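Local coordinates for Oxidored_FMN domain-containing protein ([Pseudomonas] geniculata N1, PDB 6L6J), which acts as a 6-hydroxypseudooxynicotine amine oxidase, carrying bound FMN and a [4Fe-4S] cluster that probably take part in its redox chemistry, at residues L121-K126 against L175-D180; A137-R142 against N187-D192; D147-Y152 against R205-D210; T218-V223 against V252-D257. All blocks are in the same frame, centred on the assembly; numbering follows the deposited sequence.

Contact 1 (L121-K126 against L175-D180); sequences LSPTTK and LSLLQD
The carboxylate of Asp180, whose CB lies against the ring of Pro123, is gripped at both oxygens: OD1 is hydrogen-bonded to His129 NE2 and OD2 to the backbone N of Ala109. With that polar end engaged beyond the two segments, Asp180 offers 121-126 its CB, 3.8 Å from Pro123 CD, and its backbone carbonyl, since Asp180 O is 3.6 Å from Pro123 CG. The proline ring and the aspartate side chain cross at about a right angle. Nearer the start of helix 177-182, Leu177 does the rest of the touching with one methyl. Its CG stands anti to the backbone N (chi1 -172°), which carries CD1 over to strand 121-122, 3.6 Å from Leu121 O and 4.0 Å from Leu121 CB. Just ahead of this leucine sits Ser176, the N-cap, whose OG accepts from Leu178 N at 2.9 Å and, weakly, from Gln179 N; this ties off the first turn from which Leu177 and Asp180 project. No hydrogen bond joins the two segments directly. They meet through carbon surfaces and backbone carbonyls, and the carboxylate of Asp180 is satisfied by His129 and Ala109 rather than across the seam.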
loop_
_atom_site.group_PDB
_atom_site.type_symbol
_atom_site.label_atom_id
_atom_site.label_comp_id
_atom_site.label_asym_id
_atom_site.label_seq_id
_atom_site.Cartn_x
_atom_site.Cartn_y
_atom_site.Cartn_z
ATOM N N LEU A 121 -17.936 16.549 13.268
ATOM C CA LEU A 121 -19.008 17.342 12.616
ATOM C C LEU A 121 -19.643 16.526 11.476
ATOM O O LEU A 121 -18.976 15.651 10.913
ATOM C CB LEU A 121 -18.414 18.665 12.121
ATOM C CG LEU A 121 -17.520 19.404 13.109
ATOM C CD1 LEU A 121 -16.857 20.583 12.424
ATOM C CD2 LEU A 121 -18.292 19.871 14.341
ATOM N N SER A 122 -20.908 16.815 11.180
ATOM C CA SER A 122 -21.698 16.190 10.099
ATOM C C SER A 122 -22.827 17.141 9.719
ATOM O O SER A 122 -23.282 17.897 10.591
ATOM C CB SER A 122 -22.235 14.852 10.537
ATOM O OG SER A 122 -23.070 14.259 9.541
ATOM N N PRO A 123 -23.308 17.116 8.445
ATOM C CA PRO A 123 -24.554 17.780 8.069
ATOM C C PRO A 123 -25.681 17.315 8.999
ATOM O O PRO A 123 -26.506 18.145 9.365
ATOM C CB PRO A 123 -24.827 17.319 6.624
ATOM C CG PRO A 123 -23.907 16.126 6.404
ATOM C CD PRO A 123 -22.717 16.398 7.305
ATOM N N THR A 124 -25.651 16.023 9.373
ATOM C CA THR A 124 -26.695 15.308 10.152
ATOM C C THR A 124 -26.029 14.242 11.028
ATOM O O THR A 124 -25.154 13.515 10.497
ATOM C CB THR A 124 -27.745 14.715 9.203
ATOM O OG1 THR A 124 -28.247 15.829 8.448
ATOM C CG2 THR A 124 -28.864 13.973 9.913
ATOM N N THR A 125 -26.438 14.152 12.306
ATOM C CA THR A 125 -25.786 13.296 13.335
ATOM C C THR A 125 -25.752 11.844 12.870
ATOM O O THR A 125 -26.762 11.317 12.379
ATOM C CB THR A 125 -26.461 13.340 14.709
ATOM O OG1 THR A 125 -26.403 14.677 15.174
ATOM C CG2 THR A 125 -25.764 12.506 15.761
ATOM N N LYS A 126 -24.601 11.228 13.075
ATOM C CA LYS A 126 -24.384 9.776 12.918
ATOM C C LYS A 126 -23.065 9.453 13.620
ATOM O O LYS A 126 -22.278 10.396 13.841
ATOM C CB LYS A 126 -24.348 9.420 11.433
ATOM C CG LYS A 126 -23.186 10.009 10.634
ATOM C CD LYS A 126 -23.057 9.454 9.230
ATOM C CE LYS A 126 -23.137 7.937 9.129
ATOM N NZ LYS A 126 -21.991 7.245 9.763
ATOM N N LEU A 175 -13.792 10.746 3.361
ATOM C CA LEU A 175 -13.033 11.304 4.514
ATOM C C LEU A 175 -13.115 12.837 4.517
ATOM O O LEU A 175 -12.135 13.465 4.925
ATOM C CB LEU A 175 -11.576 10.836 4.438
ATOM C CG LEU A 175 -11.367 9.325 4.323
ATOM C CD1 LEU A 175 -9.894 9.002 4.131
ATOM C CD2 LEU A 175 -11.921 8.587 5.545
ATOM N N SER A 176 -14.253 13.418 4.127
ATOM C CA SER A 176 -14.432 14.891 4.015
ATOM C C SER A 176 -15.850 15.302 4.413
ATOM O O SER A 176 -16.819 14.693 3.913
ATOM C CB SER A 176 -14.124 15.373 2.618
ATOM O OG SER A 176 -14.707 16.655 2.404
ATOM N N LEU A 177 -15.949 16.343 5.231
ATOM C CA LEU A 177 -17.225 17.020 5.594
ATOM C C LEU A 177 -17.936 17.508 4.322
ATOM O O LEU A 177 -19.175 17.545 4.318
ATOM C CB LEU A 177 -16.926 18.200 6.525
ATOM C CG LEU A 177 -18.151 18.887 7.134
ATOM C CD1 LEU A 177 -18.767 18.010 8.198
ATOM C CD2 LEU A 177 -17.790 20.248 7.717
ATOM N N LEU A 178 -17.186 17.850 3.270
ATOM C CA LEU A 178 -17.750 18.394 2.008
ATOM C C LEU A 178 -18.481 17.264 1.282
ATOM O O LEU A 178 -19.596 17.507 0.816
ATOM C CB LEU A 178 -16.634 19.007 1.154
ATOM C CG LEU A 178 -15.774 20.088 1.822
ATOM C CD1 LEU A 178 -14.718 20.594 0.857
ATOM C CD2 LEU A 178 -16.603 21.268 2.324
ATOM N N GLN A 179 -17.881 16.073 1.208
ATOM C CA GLN A 179 -18.498 14.867 0.576
ATOM C C GLN A 179 -19.735 14.480 1.394
ATOM O O GLN A 179 -20.762 14.190 0.783
ATOM C CB GLN A 179 -17.509 13.702 0.465
ATOM C CG GLN A 179 -18.026 12.585 -0.424
ATOM C CD GLN A 179 -17.060 11.451 -0.687
ATOM O OE1 GLN A 179 -15.833 11.590 -0.600
ATOM N NE2 GLN A 179 -17.630 10.299 -1.040
ATOM N N ASP A 180 -19.637 14.510 2.728
ATOM C CA ASP A 180 -20.782 14.265 3.646
ATOM C C ASP A 180 -21.919 15.235 3.303
ATOM O O ASP A 180 -23.071 14.797 3.214
ATOM C CB ASP A 180 -20.371 14.364 5.115
ATOM C CG ASP A 180 -19.419 13.265 5.589
ATOM O OD1 ASP A 180 -19.315 12.211 4.875
ATOM O OD2 ASP A 180 -18.760 13.469 6.660
#

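Contact 2 (A137-R142 against N187-D192); sequences ARTIDR and NKRTDD
Arg189 and Arg142 both use the edges of their guanidinium groups, while the face of a third, Arg138, is met by Ile140 CG2 from within its own segment. One edge of Arg189 is turned end-on to the chain at Ile140: NH1 reaches Ile140 O at 2.8 Å and NH2 reaches the same oxygen at 3.2 Å, both with the oxygen in the guanidinium plane. The adjoining edge grips Asp191 side-on, with NE 3.0 Å from Asp191 OD1 and NH2 2.7 Å from Asp191 OD2. A bend at chi3 (72°) swings the group round to serve both partners, and NH1 also donates to Pro123 O, so the rotation of this arginine is well fixed. Arg142 presents its two terminal nitrogens to Asp192, NH1 to OD2 and NH2 to OD1. The pairing is clear, although the NH2 bond is modelled too short for its length to be trusted, and the two flat groups are turned 31° apart. Asp191 OD2 lies obliquely to Arg142, 4.0 Å from NH2, a long bridge of charge alone. Beside this network Asn187 OD1 accepts from Arg189 N at 3.0 Å, forming an Asx turn. The whole is a surface salt-bridge network between two beta-alpha connections of a TIM barrel, one leading into helix 142-162 and the other into helix 197-215.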
loop_
_atom_site.group_PDB
_atom_site.type_symbol
_atom_site.label_atom_id
_atom_site.label_comp_id
_atom_site.label_asym_id
_atom_site.label_seq_id
_atom_site.Cartn_x
_atom_site.Cartn_y
_atom_site.Cartn_z
ATOM N N ALA A 137 -20.824 12.122 15.583
ATOM C CA ALA A 137 -20.614 13.274 14.685
ATOM C C ALA A 137 -21.825 14.201 14.799
ATOM O O ALA A 137 -22.905 13.781 14.384
ATOM C CB ALA A 137 -20.395 12.773 13.274
ATOM N N ARG A 138 -21.659 15.418 15.315
ATOM C CA ARG A 138 -22.810 16.295 15.710
ATOM C C ARG A 138 -23.365 17.024 14.475
ATOM O O ARG A 138 -22.586 17.382 13.618
ATOM C CB ARG A 138 -22.433 17.254 16.859
ATOM C CG ARG A 138 -21.655 18.490 16.430
ATOM C CD ARG A 138 -21.044 19.206 17.608
ATOM N NE ARG A 138 -20.213 20.331 17.203
ATOM C CZ ARG A 138 -20.674 21.491 16.715
ATOM N NH1 ARG A 138 -21.974 21.706 16.579
ATOM N NH2 ARG A 138 -19.821 22.433 16.351
ATOM N N THR A 139 -24.687 17.187 14.395
ATOM C CA THR A 139 -25.401 18.086 13.442
ATOM C C THR A 139 -24.856 19.501 13.650
ATOM O O THR A 139 -24.795 19.902 14.826
ATOM C CB THR A 139 -26.928 18.073 13.670
ATOM O OG1 THR A 139 -27.452 16.741 13.562
ATOM C CG2 THR A 139 -27.671 18.979 12.702
ATOM N N ILE A 140 -24.471 20.211 12.582
ATOM C CA ILE A 140 -23.807 21.542 12.716
ATOM C C ILE A 140 -24.820 22.674 12.446
ATOM O O ILE A 140 -25.617 22.551 11.508
ATOM C CB ILE A 140 -22.502 21.637 11.881
ATOM C CG1 ILE A 140 -22.685 21.439 10.375
ATOM C CG2 ILE A 140 -21.450 20.681 12.427
ATOM C CD1 ILE A 140 -21.407 21.690 9.576
ATOM N N ASP A 141 -24.811 23.693 13.315
ATOM C CA ASP A 141 -25.426 25.041 13.152
ATOM C C ASP A 141 -24.992 25.677 11.828
ATOM O O ASP A 141 -23.963 25.232 11.277
ATOM C CB ASP A 141 -24.865 26.058 14.161
ATOM C CG ASP A 141 -25.403 25.996 15.571
ATOM O OD1 ASP A 141 -26.287 25.166 15.820
ATOM O OD2 ASP A 141 -24.940 26.801 16.409
ATOM N N ARG A 142 -25.649 26.786 11.459
ATOM C CA ARG A 142 -25.180 27.781 10.442
ATOM C C ARG A 142 -23.928 28.511 10.968
ATOM O O ARG A 142 -23.006 28.750 10.192
ATOM C CB ARG A 142 -26.310 28.759 10.084
ATOM C CG ARG A 142 -27.650 28.070 9.826
ATOM C CD ARG A 142 -28.557 28.644 8.740
ATOM N NE ARG A 142 -27.841 29.119 7.555
ATOM C CZ ARG A 142 -28.255 28.998 6.299
ATOM N NH1 ARG A 142 -27.502 29.469 5.318
ATOM N NH2 ARG A 142 -29.403 28.399 6.025
ATOM N N ASN A 187 -26.375 13.708 4.170
ATOM C CA ASN A 187 -27.045 15.022 4.330
ATOM C C ASN A 187 -28.555 14.768 4.352
ATOM O O ASN A 187 -29.060 14.191 3.358
ATOM C CB ASN A 187 -26.613 16.018 3.255
ATOM C CG ASN A 187 -27.018 17.439 3.582
ATOM O OD1 ASN A 187 -27.851 17.655 4.454
ATOM N ND2 ASN A 187 -26.445 18.415 2.895
ATOM N N LYS A 188 -29.219 15.106 5.466
ATOM C CA LYS A 188 -30.698 14.994 5.642
ATOM C C LYS A 188 -31.264 16.366 6.018
ATOM O O LYS A 188 -32.411 16.424 6.490
ATOM C CB LYS A 188 -31.069 13.978 6.730
ATOM C CG LYS A 188 -30.567 12.553 6.503
ATOM C CD LYS A 188 -31.225 11.835 5.365
ATOM C CE LYS A 188 -30.359 10.723 4.808
ATOM N NZ LYS A 188 -31.047 9.946 3.745
ATOM N N ARG A 189 -30.487 17.418 5.786
ATOM C CA ARG A 189 -30.822 18.788 6.225
ATOM C C ARG A 189 -31.991 19.325 5.391
ATOM O O ARG A 189 -32.196 18.854 4.230
ATOM C CB ARG A 189 -29.591 19.685 6.083
ATOM C CG ARG A 189 -28.392 19.274 6.928
ATOM C CD ARG A 189 -27.242 20.212 6.671
ATOM N NE ARG A 189 -27.480 21.531 7.259
ATOM C CZ ARG A 189 -27.036 21.941 8.445
ATOM N NH1 ARG A 189 -26.329 21.135 9.220
ATOM N NH2 ARG A 189 -27.319 23.158 8.863
ATOM N N THR A 190 -32.710 20.305 5.947
ATOM C CA THR A 190 -33.883 20.964 5.306
ATOM C C THR A 190 -33.652 22.474 5.130
ATOM O O THR A 190 -34.634 23.161 4.762
ATOM C CB THR A 190 -35.141 20.660 6.127
ATOM O OG1 THR A 190 -34.930 21.204 7.430
ATOM C CG2 THR A 190 -35.432 19.178 6.228
ATOM N N ASP A 191 -32.428 22.962 5.386
ATOM C CA ASP A 191 -32.007 24.384 5.209
ATOM C C ASP A 191 -31.367 24.532 3.809
ATOM O O ASP A 191 -31.523 23.606 2.988
ATOM C CB ASP A 191 -31.122 24.835 6.386
ATOM C CG ASP A 191 -29.745 24.189 6.470
ATOM O OD1 ASP A 191 -29.493 23.208 5.735
ATOM O OD2 ASP A 191 -28.933 24.676 7.265
ATOM N N ASP A 192 -30.674 25.642 3.528
ATOM C CA ASP A 192 -30.125 25.946 2.163
ATOM C C ASP A 192 -28.837 25.135 1.888
ATOM O O ASP A 192 -28.340 25.193 0.730
ATOM C CB ASP A 192 -29.946 27.448 1.883
ATOM C CG ASP A 192 -29.670 28.306 3.093
ATOM O OD1 ASP A 192 -30.555 28.350 4.001
ATOM O OD2 ASP A 192 -28.579 28.914 3.124
#

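Contact 3 (D147-Y152 against R205-D210); sequences DFRRWY and RETLSD. With SO4 (sulfate ion), chain F.
Charge pairing centres on Arg149, which meets Asp210 side-on. Its NE donates to Asp210 OD2 at 2.8 Å and its NH2 to the same oxygen at 3.1 Å, while a weak bond runs from NH2 to Asp210 OD1. Guanidinium and carboxylate are nearly coplanar, 23° apart. Glu206 comes from another direction: its CB sits over the centre of one guanidinium face, 4.0 Å above the plane, and OE1 lies 3.6 Å from Arg149 NH1 but well out of that plane, so charge alone acts there. The hydrogen bond of Glu206 OE1 goes to Tyr193 OH instead.

Contact with the aromatic rings belongs to Thr207. Its methyl CG2 lies over the face of Tyr152, 3.8 Å from the ring centroid, in a CH-pi contact. Thr207 OG1 meets the edge of Phe148, 3.5 Å from CE1.

On the other flank of helix 142-162 a sulfate, probably from the crystallisation liquor, is held by Arg150 NH1 at its O1, 2.8 Å away, by Trp151 NE1 at its O3, 3.2 Å away, and by His64.

The two helix segments run at a crossing angle of -35°. Their interface is graded, from an ion-pair network around Arg149 to a buried aromatic side at Phe148 and Tyr152, where Thr207 OG1 is satisfied by Leu203 O of its own helix and Tyr152 OH by Leu104 O and Tyr170 N.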
loop_
_atom_site.group_PDB
_atom_site.type_symbol
_atom_site.label_atom_id
_atom_site.label_comp_id
_atom_site.label_asym_id
_atom_site.label_seq_id
_atom_site.Cartn_x
_atom_site.Cartn_y
_atom_site.Cartn_z
ATOM N N ASP A 147 -17.909 29.137 10.884
ATOM C CA ASP A 147 -16.634 28.826 11.586
ATOM C C ASP A 147 -15.775 27.903 10.709
ATOM O O ASP A 147 -14.566 28.085 10.665
ATOM C CB ASP A 147 -16.868 28.206 12.967
ATOM C CG ASP A 147 -17.408 29.165 14.009
ATOM O OD1 ASP A 147 -17.643 30.334 13.669
ATOM O OD2 ASP A 147 -17.596 28.732 15.160
ATOM N N PHE A 148 -16.383 26.940 10.035
ATOM C CA PHE A 148 -15.677 25.917 9.218
ATOM C C PHE A 148 -14.963 26.606 8.039
ATOM O O PHE A 148 -13.806 26.223 7.712
ATOM C CB PHE A 148 -16.657 24.817 8.792
ATOM C CG PHE A 148 -16.214 24.001 7.606
ATOM C CD1 PHE A 148 -16.389 24.471 6.319
ATOM C CD2 PHE A 148 -15.637 22.752 7.772
ATOM C CE1 PHE A 148 -16.000 23.709 5.231
ATOM C CE2 PHE A 148 -15.250 21.988 6.685
ATOM C CZ PHE A 148 -15.431 22.473 5.418
ATOM N N ARG A 149 -15.630 27.574 7.405
ATOM C CA ARG A 149 -15.062 28.343 6.274
ATOM C C ARG A 149 -13.908 29.212 6.777
ATOM O O ARG A 149 -12.872 29.260 6.095
ATOM C CB ARG A 149 -16.164 29.170 5.619
ATOM C CG ARG A 149 -17.176 28.331 4.855
ATOM C CD ARG A 149 -18.346 29.179 4.425
ATOM N NE ARG A 149 -17.944 30.279 3.561
ATOM C CZ ARG A 149 -18.767 31.219 3.108
ATOM N NH1 ARG A 149 -20.040 31.216 3.457
ATOM N NH2 ARG A 149 -18.318 32.159 2.302
ATOM N N ARG A 150 -14.074 29.835 7.945
ATOM C CA ARG A 150 -12.986 30.554 8.654
ATOM C C ARG A 150 -11.797 29.589 8.754
ATOM O O ARG A 150 -10.737 29.950 8.229
ATOM C CB ARG A 150 -13.490 31.106 9.991
ATOM C CG ARG A 150 -12.479 31.917 10.797
ATOM C CD ARG A 150 -13.084 32.487 12.083
ATOM N NE ARG A 150 -13.769 31.503 12.934
ATOM C CZ ARG A 150 -13.187 30.779 13.889
ATOM N NH1 ARG A 150 -11.893 30.899 14.130
ATOM N NH2 ARG A 150 -13.896 29.920 14.598
ATOM N N TRP A 151 -11.989 28.378 9.296
ATOM C CA TRP A 151 -10.902 27.378 9.512
ATOM C C TRP A 151 -10.187 27.093 8.192
ATOM O O TRP A 151 -8.956 27.005 8.192
ATOM C CB TRP A 151 -11.393 26.052 10.122
ATOM C CG TRP A 151 -12.212 26.154 11.370
ATOM C CD1 TRP A 151 -12.175 27.138 12.315
ATOM C CD2 TRP A 151 -13.190 25.202 11.822
ATOM N NE1 TRP A 151 -13.091 26.877 13.307
ATOM C CE2 TRP A 151 -13.729 25.697 13.029
ATOM C CE3 TRP A 151 -13.664 23.985 11.330
ATOM C CZ2 TRP A 151 -14.724 25.024 13.733
ATOM C CZ3 TRP A 151 -14.677 23.341 12.004
ATOM C CH2 TRP A 151 -15.196 23.852 13.191
ATOM N N TYR A 152 -10.935 26.921 7.107
ATOM C CA TYR A 152 -10.373 26.499 5.794
ATOM C C TYR A 152 -9.513 27.652 5.288
ATOM O O TYR A 152 -8.295 27.499 5.262
ATOM C CB TYR A 152 -11.464 26.047 4.819
ATOM C CG TYR A 152 -11.195 24.694 4.214
ATOM C CD1 TYR A 152 -9.996 24.426 3.569
ATOM C CD2 TYR A 152 -12.123 23.666 4.291
ATOM C CE1 TYR A 152 -9.728 23.184 3.012
ATOM C CE2 TYR A 152 -11.872 22.422 3.733
ATOM C CZ TYR A 152 -10.669 22.176 3.093
ATOM O OH TYR A 152 -10.397 20.949 2.556
ATOM N N ARG A 205 -18.577 24.629 -2.967
ATOM C CA ARG A 205 -18.429 25.868 -3.787
ATOM C C ARG A 205 -17.953 27.012 -2.879
ATOM O O ARG A 205 -16.907 27.590 -3.167
ATOM C CB ARG A 205 -19.741 26.178 -4.532
ATOM C CG ARG A 205 -19.987 27.641 -4.883
ATOM C CD ARG A 205 -21.419 27.903 -5.328
ATOM N NE ARG A 205 -21.614 27.529 -6.726
ATOM C CZ ARG A 205 -22.592 26.752 -7.211
ATOM N NH1 ARG A 205 -23.527 26.242 -6.419
ATOM N NH2 ARG A 205 -22.634 26.497 -8.506
ATOM N N GLU A 206 -18.693 27.321 -1.815
ATOM C CA GLU A 206 -18.398 28.448 -0.879
ATOM C C GLU A 206 -16.983 28.323 -0.282
ATOM O O GLU A 206 -16.333 29.339 -0.087
ATOM C CB GLU A 206 -19.422 28.482 0.258
ATOM C CG GLU A 206 -20.790 28.980 -0.158
ATOM C CD GLU A 206 -21.758 29.069 1.003
ATOM O OE1 GLU A 206 -21.570 28.330 1.987
ATOM O OE2 GLU A 206 -22.688 29.891 0.927
ATOM N N THR A 207 -16.526 27.117 0.020
ATOM C CA THR A 207 -15.178 26.873 0.576
ATOM C C THR A 207 -14.147 27.224 -0.506
ATOM O O THR A 207 -13.341 28.173 -0.286
ATOM C CB THR A 207 -15.087 25.446 1.132
ATOM O OG1 THR A 207 -16.029 25.378 2.204
ATOM C CG2 THR A 207 -13.720 25.077 1.665
ATOM N N LEU A 208 -14.200 26.510 -1.636
ATOM C CA LEU A 208 -13.287 26.646 -2.806
ATOM C C LEU A 208 -13.041 28.121 -3.151
ATOM O O LEU A 208 -11.840 28.503 -3.325
ATOM C CB LEU A 208 -13.922 25.929 -3.995
ATOM C CG LEU A 208 -13.134 25.995 -5.292
ATOM C CD1 LEU A 208 -11.746 25.403 -5.106
ATOM C CD2 LEU A 208 -13.874 25.270 -6.409
ATOM N N SER A 209 -14.132 28.895 -3.267
ATOM C CA SER A 209 -14.135 30.362 -3.497
ATOM C C SER A 209 -13.378 31.082 -2.373
ATOM O O SER A 209 -12.621 32.017 -2.702
ATOM C CB SER A 209 -15.550 30.877 -3.630
ATOM O OG SER A 209 -15.627 32.279 -3.400
ATOM N N ASP A 210 -13.578 30.700 -1.099
ATOM C CA ASP A 210 -12.920 31.387 0.054
ATOM C C ASP A 210 -11.408 31.191 -0.023
ATOM O O ASP A 210 -10.681 32.157 0.215
ATOM C CB ASP A 210 -13.465 30.928 1.401
ATOM C CG ASP A 210 -14.865 31.444 1.629
ATOM O OD1 ASP A 210 -15.359 32.183 0.742
ATOM O OD2 ASP A 210 -15.464 31.066 2.657
HETATM S S SO4 F . -12.129 28.236 16.815
HETATM O O1 SO4 F . -11.200 28.801 15.872
HETATM O O2 SO4 F . -12.158 29.051 18.019
HETATM O O3 SO4 F . -13.440 28.184 16.207
HETATM O O4 SO4 F . -11.701 26.902 17.164
#

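Contact 4 (T218-V223 against V252-D257); sequences TCAVAV and VPDLWD
Val223, Pro253 and Trp256 form the apolar centre on the outer face of the barrel sheet. Val223 CG2 rests 3.7 Å from Pro253 CB, and its other methyl, CG1, approaches the indole obliquely, 4.2 Å from Trp256 CZ3. Pro253 CG in turn lies over one face of that indole, toward its rim. On the opposite face of the sheet Ala222 CB meets Leu255 CD2 at 3.7 Å, next to Tyr168 of the neighbouring strand.

Between these layers the backbones run parallel, their segments 29° apart. Val223 straddles Trp256, its N donating to Leu255 O at 3.0 Å and its O accepting from Asp257 N. Further back along the chain Asp254 N donates to Val221 O at 3.1 Å.

At the polar end, Asp254 turns its side chain back onto the neighbouring strand. Its CG lies beside its own backbone N (chi1 -59°), which brings OD2 to Val221 N at 2.9 Å in a nearly straight bond to the anti lone pair. A side-chain carboxylate thus takes the amide of Val221. At the other end Asp257 directs its carboxylate to Arg224 and Tyr168, and Arg224 binds FMN.

The consequence is a buried strand pair with a distinct acidic group at each end: Asp254 satisfies the backbone N-H of Val221, whereas Asp257 probably helps to position an FMN-binding arginine.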
loop_
_atom_site.group_PDB
_atom_site.type_symbol
_atom_site.label_atom_id
_atom_site.label_comp_id
_atom_site.label_asym_id
_atom_site.label_seq_id
_atom_site.Cartn_x
_atom_site.Cartn_y
_atom_site.Cartn_z
ATOM N N THR A 218 -0.902 33.734 -5.745
ATOM C CA THR A 218 0.453 33.100 -5.788
ATOM C C THR A 218 0.409 31.569 -5.596
ATOM O O THR A 218 1.381 30.900 -6.002
ATOM C CB THR A 218 1.355 33.717 -4.710
ATOM O OG1 THR A 218 0.701 33.580 -3.444
ATOM C CG2 THR A 218 1.673 35.168 -4.994
ATOM N N CYS A 219 -0.624 31.023 -4.946
ATOM C CA CYS A 219 -0.830 29.551 -4.815
ATOM C C CYS A 219 -1.922 29.082 -5.782
ATOM O O CYS A 219 -2.965 29.754 -5.873
ATOM C CB CYS A 219 -1.234 29.166 -3.403
ATOM S SG CYS A 219 -0.063 29.746 -2.161
ATOM N N ALA A 220 -1.681 27.982 -6.490
ATOM C CA ALA A 220 -2.739 27.238 -7.201
ATOM C C ALA A 220 -3.702 26.637 -6.159
ATOM O O ALA A 220 -3.236 26.222 -5.076
ATOM C CB ALA A 220 -2.128 26.172 -8.067
ATOM N N VAL A 221 -5.001 26.629 -6.435
ATOM C CA VAL A 221 -6.030 25.995 -5.558
ATOM C C VAL A 221 -6.528 24.723 -6.238
ATOM O O VAL A 221 -7.173 24.844 -7.296
ATOM C CB VAL A 221 -7.186 26.958 -5.301
ATOM C CG1 VAL A 221 -8.175 26.366 -4.320
ATOM C CG2 VAL A 221 -6.649 28.302 -4.838
ATOM N N ALA A 222 -6.181 23.557 -5.688
ATOM C CA ALA A 222 -6.542 22.237 -6.256
ATOM C C ALA A 222 -7.844 21.733 -5.621
ATOM O O ALA A 222 -8.124 22.064 -4.483
ATOM C CB ALA A 222 -5.408 21.264 -6.052
ATOM N N VAL A 223 -8.635 20.957 -6.345
ATOM C CA VAL A 223 -9.734 20.165 -5.724
ATOM C C VAL A 223 -9.378 18.699 -5.911
ATOM O O VAL A 223 -9.198 18.284 -7.081
ATOM C CB VAL A 223 -11.118 20.490 -6.314
ATOM C CG1 VAL A 223 -12.222 19.774 -5.558
ATOM C CG2 VAL A 223 -11.384 21.984 -6.295
ATOM N N VAL A 252 -13.453 26.835 -12.027
ATOM C CA VAL A 252 -13.213 27.541 -10.735
ATOM C C VAL A 252 -11.813 27.213 -10.221
ATOM O O VAL A 252 -11.038 28.124 -9.959
ATOM C CB VAL A 252 -14.297 27.228 -9.693
ATOM C CG1 VAL A 252 -14.042 27.946 -8.368
ATOM C CG2 VAL A 252 -15.675 27.573 -10.232
ATOM N N PRO A 253 -11.427 25.934 -10.030
ATOM C CA PRO A 253 -10.088 25.625 -9.519
ATOM C C PRO A 253 -9.018 25.679 -10.617
ATOM O O PRO A 253 -9.343 25.707 -11.805
ATOM C CB PRO A 253 -10.231 24.187 -8.986
ATOM C CG PRO A 253 -11.284 23.573 -9.893
ATOM C CD PRO A 253 -12.214 24.715 -10.287
ATOM N N ASP A 254 -7.765 25.689 -10.188
ATOM C CA ASP A 254 -6.566 25.739 -11.059
ATOM C C ASP A 254 -6.195 24.303 -11.451
ATOM O O ASP A 254 -5.493 24.121 -12.463
ATOM C CB ASP A 254 -5.427 26.463 -10.334
ATOM C CG ASP A 254 -5.770 27.893 -9.934
ATOM O OD1 ASP A 254 -6.137 28.664 -10.838
ATOM O OD2 ASP A 254 -5.677 28.229 -8.737
ATOM N N LEU A 255 -6.631 23.321 -10.661
ATOM C CA LEU A 255 -6.331 21.879 -10.869
ATOM C C LEU A 255 -7.516 21.058 -10.359
ATOM O O LEU A 255 -8.003 21.354 -9.239
ATOM C CB LEU A 255 -5.044 21.527 -10.111
ATOM C CG LEU A 255 -4.585 20.058 -10.104
ATOM C CD1 LEU A 255 -3.851 19.682 -11.379
ATOM C CD2 LEU A 255 -3.652 19.794 -8.929
ATOM N N TRP A 256 -7.968 20.096 -11.162
ATOM C CA TRP A 256 -8.860 18.987 -10.740
ATOM C C TRP A 256 -8.002 17.757 -10.445
ATOM O O TRP A 256 -7.384 17.234 -11.399
ATOM C CB TRP A 256 -9.900 18.692 -11.814
ATOM C CG TRP A 256 -10.980 19.721 -11.877
ATOM C CD1 TRP A 256 -11.059 20.788 -12.721
ATOM C CD2 TRP A 256 -12.152 19.774 -11.048
ATOM N NE1 TRP A 256 -12.200 21.499 -12.470
ATOM C CE2 TRP A 256 -12.884 20.910 -11.445
ATOM C CE3 TRP A 256 -12.661 18.965 -10.026
ATOM C CZ2 TRP A 256 -14.085 21.267 -10.845
ATOM C CZ3 TRP A 256 -13.858 19.318 -9.438
ATOM C CH2 TRP A 256 -14.559 20.454 -9.846
ATOM N N ASP A 257 -7.968 17.314 -9.185
ATOM C CA ASP A 257 -7.377 16.005 -8.778
ATOM C C ASP A 257 -8.516 14.991 -8.579
ATOM O O ASP A 257 -9.293 15.167 -7.599
ATOM C CB ASP A 257 -6.501 16.143 -7.525
ATOM C CG ASP A 257 -5.732 14.873 -7.201
ATOM O OD1 ASP A 257 -6.142 13.781 -7.675
ATOM O OD2 ASP A 257 -4.719 14.980 -6.505
#

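All four contacts belong to the TIM barrel that carries FMN. Contacts 1, 2 and 3 interleave along the chain, and contact 4 follows them in series. Contacts 1 and 2, with centres about 9 Å apart, share the small parallel sheet of strands 121-122 and 138-139. Contact 3 lies about 15 Å from contact 1, centre to centre, and Phe148 joins them by packing on Leu177 and Leu178. Helix 197-215 then leads from contact 3 into strand 220-229, and Leu208 packs on Val221, Val223 and Val252 of contact 4, whose centre is about 14 Å from that of contact 3. The series therefore runs from a surface loop network through the helical layer to the barrel wall beside the flavin.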